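Local coordinates for protein cysteine hydrolase (Vibrio cholerae, PDB 6V98) that is a type VI secretion effector and cysteine hydrolase related to clan CA peptidases, probably delivered into rival bacteria to attack their cell envelope, at residues 74-86 with 96-108. Numbering follows the deposited sequence.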
ATOM      1  N   GLY A  74      -9.389  -1.088  14.182  1.00 24.35           N
ATOM      2  CA  GLY A  74      -8.427  -1.383  13.134  1.00 24.82           C
ATOM      3  C   GLY A  74      -8.785  -2.631  12.354  1.00 28.34           C
ATOM      4  O   GLY A  74      -9.012  -3.691  12.947  1.00 24.44           O
ATOM      5  N   ASN A  75      -8.873  -2.517  11.028  1.00 24.39           N
ATOM      6  CA  ASN A  75      -9.215  -3.654  10.185  1.00 23.25           C
ATOM      7  C   ASN A  75      -8.503  -3.526   8.856  1.00 22.13           C
ATOM      8  O   ASN A  75      -8.270  -2.418   8.369  1.00 23.68           O
ATOM      9  CB  ASN A  75     -10.717  -3.762   9.914  1.00 21.44           C
ATOM     10  CG  ASN A  75     -11.514  -4.103  11.161  1.00 25.52           C
ATOM     11  OD1 ASN A  75     -11.596  -5.266  11.564  1.00 26.74           O
ATOM     12  ND2 ASN A  75     -12.081  -3.077  11.796  1.00 24.69           N
ATOM     13  N   VAL A  76      -8.182  -4.669   8.271  1.00 20.62           N
ATOM     14  CA  VAL A  76      -7.672  -4.721   6.907  1.00 19.45           C
ATOM     15  C   VAL A  76      -8.851  -4.649   5.953  1.00 22.41           C
ATOM     16  O   VAL A  76      -9.902  -5.253   6.196  1.00 25.38           O
ATOM     17  CB  VAL A  76      -6.879  -6.017   6.676  1.00 24.61           C
ATOM     18  CG1 VAL A  76      -6.380  -6.105   5.223  1.00 23.17           C
ATOM     19  CG2 VAL A  76      -5.729  -6.120   7.665  1.00 21.33           C
ATOM     20  N   ARG A  77      -8.686  -3.929   4.852  1.00 24.76           N
ATOM     21  CA  ARG A  77      -9.701  -3.994   3.816  1.00 22.15           C
ATOM     22  C   ARG A  77      -9.034  -4.086   2.457  1.00 27.54           C
ATOM     23  O   ARG A  77      -7.885  -3.670   2.259  1.00 21.94           O
ATOM     24  CB  ARG A  77     -10.677  -2.805   3.904  1.00 29.23           C
ATOM     25  CG  ARG A  77     -10.310  -1.576   3.158  1.00 32.56           C
ATOM     26  CD  ARG A  77     -11.490  -0.560   3.105  1.00 29.28           C
ATOM     27  NE  ARG A  77     -11.014   0.706   2.563  1.00 28.70           N
ATOM     28  CZ  ARG A  77     -11.729   1.819   2.445  1.00 34.71           C
ATOM     29  NH1 ARG A  77     -13.001   1.859   2.836  1.00 36.36           N
ATOM     30  NH2 ARG A  77     -11.161   2.899   1.925  1.00 28.99           N
ATOM     31  N   LYS A  78      -9.769  -4.688   1.539  1.00 25.73           N
ATOM     32  CA  LYS A  78      -9.359  -4.860   0.161  1.00 25.95           C
ATOM     33  C   LYS A  78     -10.265  -3.976  -0.675  1.00 25.55           C
ATOM     34  O   LYS A  78     -11.477  -3.964  -0.455  1.00 23.74           O
ATOM     35  CB  LYS A  78      -9.510  -6.321  -0.244  1.00 29.14           C
ATOM     36  CG  LYS A  78      -9.281  -6.596  -1.690  1.00 29.08           C
ATOM     37  CD  LYS A  78      -9.528  -8.071  -1.979  1.00 31.19           C
ATOM     38  CE  LYS A  78      -8.984  -8.414  -3.350  1.00 34.12           C
ATOM     39  NZ  LYS A  78      -9.659  -7.605  -4.405  1.00 33.55           N
ATOM     40  N   VAL A  79      -9.682  -3.209  -1.588  1.00 24.87           N
ATOM     41  CA  VAL A  79     -10.449  -2.348  -2.485  1.00 27.47           C
ATOM     42  C   VAL A  79     -10.231  -2.858  -3.897  1.00 26.62           C
ATOM     43  O   VAL A  79      -9.086  -2.946  -4.352  1.00 28.03           O
ATOM     44  CB  VAL A  79     -10.029  -0.876  -2.385  1.00 26.65           C
ATOM     45  CG1 VAL A  79     -10.898  -0.022  -3.328  1.00 27.60           C
ATOM     46  CG2 VAL A  79     -10.117  -0.386  -0.949  1.00 29.68           C
ATOM     47  N   GLY A  80     -11.319  -3.185  -4.592  1.00 27.78           N
ATOM     48  CA  GLY A  80     -11.207  -3.571  -5.989  1.00 29.37           C
ATOM     49  C   GLY A  80     -10.643  -2.452  -6.846  1.00 31.33           C
ATOM     50  O   GLY A  80     -11.077  -1.303  -6.718  1.00 33.31           O
ATOM     51  N   VAL A  81      -9.661  -2.761  -7.698  1.00 27.42           N
ATOM     52  CA  VAL A  81      -9.077  -1.797  -8.625  1.00 27.84           C
ATOM     53  C   VAL A  81      -8.931  -2.453  -9.992  1.00 29.68           C
ATOM     54  O   VAL A  81      -9.028  -3.674 -10.143  1.00 32.12           O
ATOM     55  CB  VAL A  81      -7.709  -1.251  -8.157  1.00 25.13           C
ATOM     56  CG1 VAL A  81      -7.867  -0.396  -6.896  1.00 26.75           C
ATOM     57  CG2 VAL A  81      -6.720  -2.393  -7.922  1.00 24.56           C
ATOM     58  N   SER A  82      -8.708  -1.618 -11.002  1.00 25.94           N
ATOM     59  CA  SER A  82      -8.450  -2.138 -12.335  1.00 25.94           C
ATOM     60  C   SER A  82      -7.117  -2.875 -12.362  1.00 27.43           C
ATOM     61  O   SER A  82      -6.215  -2.601 -11.568  1.00 34.13           O
ATOM     62  CB  SER A  82      -8.441  -1.005 -13.368  1.00 27.46           C
ATOM     63  OG  SER A  82      -9.684  -0.313 -13.386  1.00 30.30           O
ATOM     64  N   ASN A  83      -6.997  -3.820 -13.288  1.00 29.43           N
ATOM     65  CA  ASN A  83      -5.697  -4.410 -13.559  1.00 28.31           C
ATOM     66  C   ASN A  83      -4.874  -3.475 -14.435  1.00 28.85           C
ATOM     67  O   ASN A  83      -5.409  -2.643 -15.174  1.00 31.18           O
ATOM     68  CB  ASN A  83      -5.848  -5.762 -14.245  1.00 25.29           C
ATOM     69  CG  ASN A  83      -6.513  -6.780 -13.349  1.00 34.12           C
ATOM     70  OD1 ASN A  83      -6.372  -6.723 -12.133  1.00 31.60           O
ATOM     71  ND2 ASN A  83      -7.246  -7.709 -13.944  1.00 41.58           N
ATOM     72  N   VAL A  84      -3.560  -3.623 -14.354  1.00 30.17           N
ATOM     73  CA  VAL A  84      -2.655  -2.859 -15.191  1.00 32.11           C
ATOM     74  C   VAL A  84      -2.291  -3.687 -16.419  1.00 31.80           C
ATOM     75  O   VAL A  84      -2.544  -4.888 -16.489  1.00 31.03           O
ATOM     76  CB  VAL A  84      -1.387  -2.418 -14.423  1.00 33.57           C
ATOM     77  CG1 VAL A  84      -1.766  -1.552 -13.230  1.00 33.12           C
ATOM     78  CG2 VAL A  84      -0.566  -3.633 -13.973  1.00 29.40           C
ATOM     79  N   THR A  85      -1.682  -3.035 -17.400  1.00 28.78           N
ATOM     80  CA  THR A  85      -1.157  -3.692 -18.587  1.00 30.93           C
ATOM     81  C   THR A  85       0.357  -3.753 -18.487  1.00 27.99           C
ATOM     82  O   THR A  85       1.005  -2.733 -18.232  1.00 33.31           O
ATOM     83  CB  THR A  85      -1.565  -2.950 -19.855  1.00 32.95           C
ATOM     84  OG1 THR A  85      -2.993  -2.839 -19.889  1.00 36.82           O
ATOM     85  CG2 THR A  85      -1.070  -3.704 -21.088  1.00 34.00           C
ATOM     86  N   ILE A  86       0.912  -4.944 -18.663  1.00 30.21           N
ATOM     87  CA  ILE A  86       2.350  -5.135 -18.695  1.00 33.36           C
ATOM     88  C   ILE A  86       2.764  -5.254 -20.151  1.00 39.96           C
ATOM     89  O   ILE A  86       2.175  -6.034 -20.909  1.00 40.68           O
ATOM     90  CB  ILE A  86       2.781  -6.382 -17.906  1.00 31.02           C
ATOM     91  CG1 ILE A  86       2.147  -6.424 -16.513  1.00 37.98           C
ATOM     92  CG2 ILE A  86       4.301  -6.418 -17.807  1.00 33.79           C
ATOM     93  CD1 ILE A  86       2.590  -5.318 -15.598  1.00 37.94           C
ATOM     94  N   LEU A  96      -1.338   2.328 -15.157  1.00 28.48           N
ATOM     95  CA  LEU A  96      -1.033   2.610 -13.760  1.00 30.34           C
ATOM     96  C   LEU A  96      -1.739   3.879 -13.296  1.00 31.21           C
ATOM     97  O   LEU A  96      -2.247   3.937 -12.170  1.00 28.48           O
ATOM     98  CB  LEU A  96       0.481   2.712 -13.563  1.00 27.26           C
ATOM     99  CG  LEU A  96       0.904   2.941 -12.110  1.00 27.33           C
ATOM    100  CD1 LEU A  96       0.408   1.807 -11.269  1.00 25.33           C
ATOM    101  CD2 LEU A  96       2.418   3.071 -12.015  1.00 30.76           C
ATOM    102  N   LEU A  97      -1.809   4.897 -14.162  1.00 30.08           N
ATOM    103  CA  LEU A  97      -2.556   6.111 -13.834  1.00 25.73           C
ATOM    104  C   LEU A  97      -4.007   5.799 -13.484  1.00 29.56           C
ATOM    105  O   LEU A  97      -4.590   6.437 -12.600  1.00 31.16           O
ATOM    106  CB  LEU A  97      -2.519   7.103 -15.006  1.00 27.00           C
ATOM    107  CG  LEU A  97      -1.353   8.082 -15.146  1.00 36.99           C
ATOM    108  CD1 LEU A  97      -1.386   8.727 -16.537  1.00 35.22           C
ATOM    109  CD2 LEU A  97      -1.407   9.140 -14.049  1.00 27.82           C
ATOM    110  N   LYS A  98      -4.620   4.847 -14.188  1.00 29.79           N
ATOM    111  CA  LYS A  98      -6.014   4.518 -13.916  1.00 27.24           C
ATOM    112  C   LYS A  98      -6.173   3.942 -12.517  1.00 30.41           C
ATOM    113  O   LYS A  98      -7.121   4.280 -11.798  1.00 29.57           O
ATOM    114  CB  LYS A  98      -6.533   3.537 -14.965  1.00 29.01           C
ATOM    115  CG  LYS A  98      -7.987   3.173 -14.802  1.00 42.16           C
ATOM    116  CD  LYS A  98      -8.447   2.293 -15.938  1.00 46.43           C
ATOM    117  CE  LYS A  98      -9.880   1.872 -15.734  1.00 50.28           C
ATOM    118  NZ  LYS A  98     -10.296   0.917 -16.793  1.00 57.33           N
ATOM    119  N   VAL A  99      -5.230   3.087 -12.105  1.00 29.76           N
ATOM    120  CA  VAL A  99      -5.258   2.505 -10.769  1.00 25.77           C
ATOM    121  C   VAL A  99      -4.975   3.561  -9.714  1.00 23.86           C
ATOM    122  O   VAL A  99      -5.586   3.561  -8.642  1.00 25.80           O
ATOM    123  CB  VAL A  99      -4.246   1.347 -10.675  1.00 25.42           C
ATOM    124  CG1 VAL A  99      -4.078   0.879  -9.214  1.00 24.76           C
ATOM    125  CG2 VAL A  99      -4.687   0.196 -11.563  1.00 28.31           C
ATOM    126  N   LEU A 100      -4.015   4.452  -9.979  1.00 25.33           N
ATOM    127  CA  LEU A 100      -3.663   5.447  -8.974  1.00 21.44           C
ATOM    128  C   LEU A 100      -4.835   6.385  -8.723  1.00 24.47           C
ATOM    129  O   LEU A 100      -5.152   6.707  -7.573  1.00 25.76           O
ATOM    130  CB  LEU A 100      -2.418   6.217  -9.408  1.00 22.14           C
ATOM    131  CG  LEU A 100      -1.121   5.383  -9.414  1.00 22.59           C
ATOM    132  CD1 LEU A 100       0.059   6.200  -9.934  1.00 21.58           C
ATOM    133  CD2 LEU A 100      -0.819   4.806  -8.010  1.00 22.68           C
ATOM    134  N   LYS A 101      -5.502   6.818  -9.793  1.00 25.76           N
ATOM    135  CA  LYS A 101      -6.698   7.634  -9.624  1.00 24.76           C
ATOM    136  C   LYS A 101      -7.765   6.899  -8.812  1.00 25.83           C
ATOM    137  O   LYS A 101      -8.417   7.495  -7.946  1.00 29.42           O
ATOM    138  CB  LYS A 101      -7.249   8.028 -10.988  1.00 33.27           C
ATOM    139  CG  LYS A 101      -8.228   9.167 -10.922  1.00 31.24           C
ATOM    140  CD  LYS A 101      -8.593   9.649 -12.313  1.00 33.52           C
ATOM    141  CE  LYS A 101      -8.822  11.149 -12.294  1.00 51.98           C
ATOM    142  NZ  LYS A 101     -10.157  11.486 -11.747  1.00 58.92           N
ATOM    143  N   GLU A 102      -7.983   5.615  -9.104  1.00 24.14           N
ATOM    144  CA  GLU A 102      -8.959   4.836  -8.344  1.00 22.61           C
ATOM    145  C   GLU A 102      -8.609   4.832  -6.864  1.00 25.75           C
ATOM    146  O   GLU A 102      -9.461   5.096  -6.006  1.00 25.03           O
ATOM    147  CB  GLU A 102      -9.029   3.405  -8.886  1.00 24.80           C
ATOM    148  CG  GLU A 102      -9.697   3.292 -10.273  1.00 32.00           C
ATOM    149  CD  GLU A 102      -9.565   1.898 -10.874  1.00 31.91           C
ATOM    150  OE1 GLU A 102      -8.669   1.159 -10.436  1.00 27.31           O
ATOM    151  OE2 GLU A 102     -10.344   1.542 -11.781  1.00 31.12           O
ATOM    152  N   VAL A 103      -7.342   4.550  -6.552  1.00 24.37           N
ATOM    153  CA  VAL A 103      -6.918   4.407  -5.162  1.00 23.85           C
ATOM    154  C   VAL A 103      -7.007   5.742  -4.437  1.00 24.30           C
ATOM    155  O   VAL A 103      -7.450   5.814  -3.278  1.00 24.42           O
ATOM    156  CB  VAL A 103      -5.499   3.809  -5.131  1.00 32.27           C
ATOM    157  CG1 VAL A 103      -4.871   3.965  -3.772  1.00 34.36           C
ATOM    158  CG2 VAL A 103      -5.556   2.337  -5.541  1.00 25.34           C
ATOM    159  N   SER A 104      -6.622   6.825  -5.115  1.00 24.26           N
ATOM    160  CA  SER A 104      -6.694   8.143  -4.495  1.00 26.56           C
ATOM    161  C   SER A 104      -8.133   8.514  -4.143  1.00 32.39           C
ATOM    162  O   SER A 104      -8.397   9.041  -3.053  1.00 25.20           O
ATOM    163  CB  SER A 104      -6.083   9.193  -5.425  1.00 25.06           C
ATOM    164  OG  SER A 104      -6.217  10.470  -4.843  1.00 29.51           O
ATOM    165  N   LEU A 105      -9.077   8.259  -5.056  1.00 29.38           N
ATOM    166  CA  LEU A 105     -10.475   8.575  -4.782  1.00 25.51           C
ATOM    167  C   LEU A 105     -11.025   7.700  -3.669  1.00 25.89           C
ATOM    168  O   LEU A 105     -11.700   8.191  -2.754  1.00 30.79           O
ATOM    169  CB  LEU A 105     -11.321   8.389  -6.047  1.00 28.18           C
ATOM    170  CG  LEU A 105     -12.831   8.500  -5.814  1.00 29.99           C
ATOM    171  CD1 LEU A 105     -13.165   9.859  -5.213  1.00 30.44           C
ATOM    172  CD2 LEU A 105     -13.622   8.283  -7.115  1.00 31.77           C
ATOM    173  N   ARG A 106     -10.746   6.396  -3.737  1.00 24.88           N
ATOM    174  CA  ARG A 106     -11.463   5.425  -2.918  1.00 26.28           C
ATOM    175  C   ARG A 106     -10.875   5.335  -1.525  1.00 30.28           C
ATOM    176  O   ARG A 106     -11.610   5.092  -0.565  1.00 31.06           O
ATOM    177  CB  ARG A 106     -11.437   4.043  -3.587  1.00 29.20           C
ATOM    178  CG  ARG A 106     -12.398   3.939  -4.773  1.00 27.86           C
ATOM    179  CD  ARG A 106     -12.154   2.730  -5.670  1.00 27.78           C
ATOM    180  NE  ARG A 106     -12.894   2.894  -6.940  1.00 29.30           N
ATOM    181  CZ  ARG A 106     -12.768   2.089  -7.992  1.00 33.85           C
ATOM    182  NH1 ARG A 106     -11.943   1.055  -7.936  1.00 30.94           N
ATOM    183  NH2 ARG A 106     -13.463   2.318  -9.106  1.00 32.53           N
ATOM    184  N   SER A 107      -9.565   5.539  -1.407  1.00 25.16           N
ATOM    185  CA  SER A 107      -8.847   5.356  -0.152  1.00 23.15           C
ATOM    186  C   SER A 107      -8.018   6.558   0.265  1.00 25.61           C
ATOM    187  O   SER A 107      -7.547   6.589   1.402  1.00 27.19           O
ATOM    188  CB  SER A 107      -7.919   4.132  -0.248  1.00 29.35           C
ATOM    189  OG  SER A 107      -8.665   2.952  -0.470  1.00 28.12           O
ATOM    190  N   GLY A 108      -7.807   7.536  -0.608  1.00 25.51           N
ATOM    191  CA  GLY A 108      -6.808   8.545  -0.332  1.00 24.03           C
ATOM    192  C   GLY A 108      -7.265   9.986  -0.273  1.00 23.64           C
ATOM    193  O   GLY A 108      -6.429  10.887  -0.410  1.00 25.57           O
TER
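Ser-82 takes up both carboxylate oxygens of Glu-102. Its backbone N donates to OE1 of Glu-102 over 2.8 Å in a nearly straight bond (176°), meeting the syn lone pair of OE1. Its OG donates to OE2 of Glu-102 at 2.5 Å, also on the syn side but 19° out of the carboxylate plane. Two bonds to one residue fix the rotation of the carboxylate, which an extended Glu-102 chain carries out from the helix toward residues 74-86. With chi1 at -59° the OG of Ser-82 stands beside its own backbone N, so the hydroxyl and the N-H address one carboxylate. The extended Lys-98 runs alongside, its CE 3.2 Å from Ser-82 OG.

Apolar contacts lie on both sides of this pair along the helix. CG1 of Val-84 meets CG2 of Val-99 at 3.8 Å, the two side chains crossing at about a right angle, while CG1 of Val-81 lies 3.8 Å from CG2 of Val-103. Farther along, Arg-106 lays its CD 3.8 Å from CG1 of Val-79 and brings NH1 within 2.8 Å of Gly-80 O; within the helix, CG of Glu-102 lies over one face of the Arg-106 guanidinium, offset toward its rim.

Arg-77 NH2 lies 3.3 Å from Arg-106 O, and OE2 of Glu-61 takes a salt bridge from Arg-77 NE and a hydrogen bond with Ser-107 OG. Beyond strand 75-78, outermost in the sheet of this chain, the segment runs along helix 93-107, whose Val-99 packs on Ile-48 of strand 44-50 and Val-103 on Tyr-59 of strand 57-63.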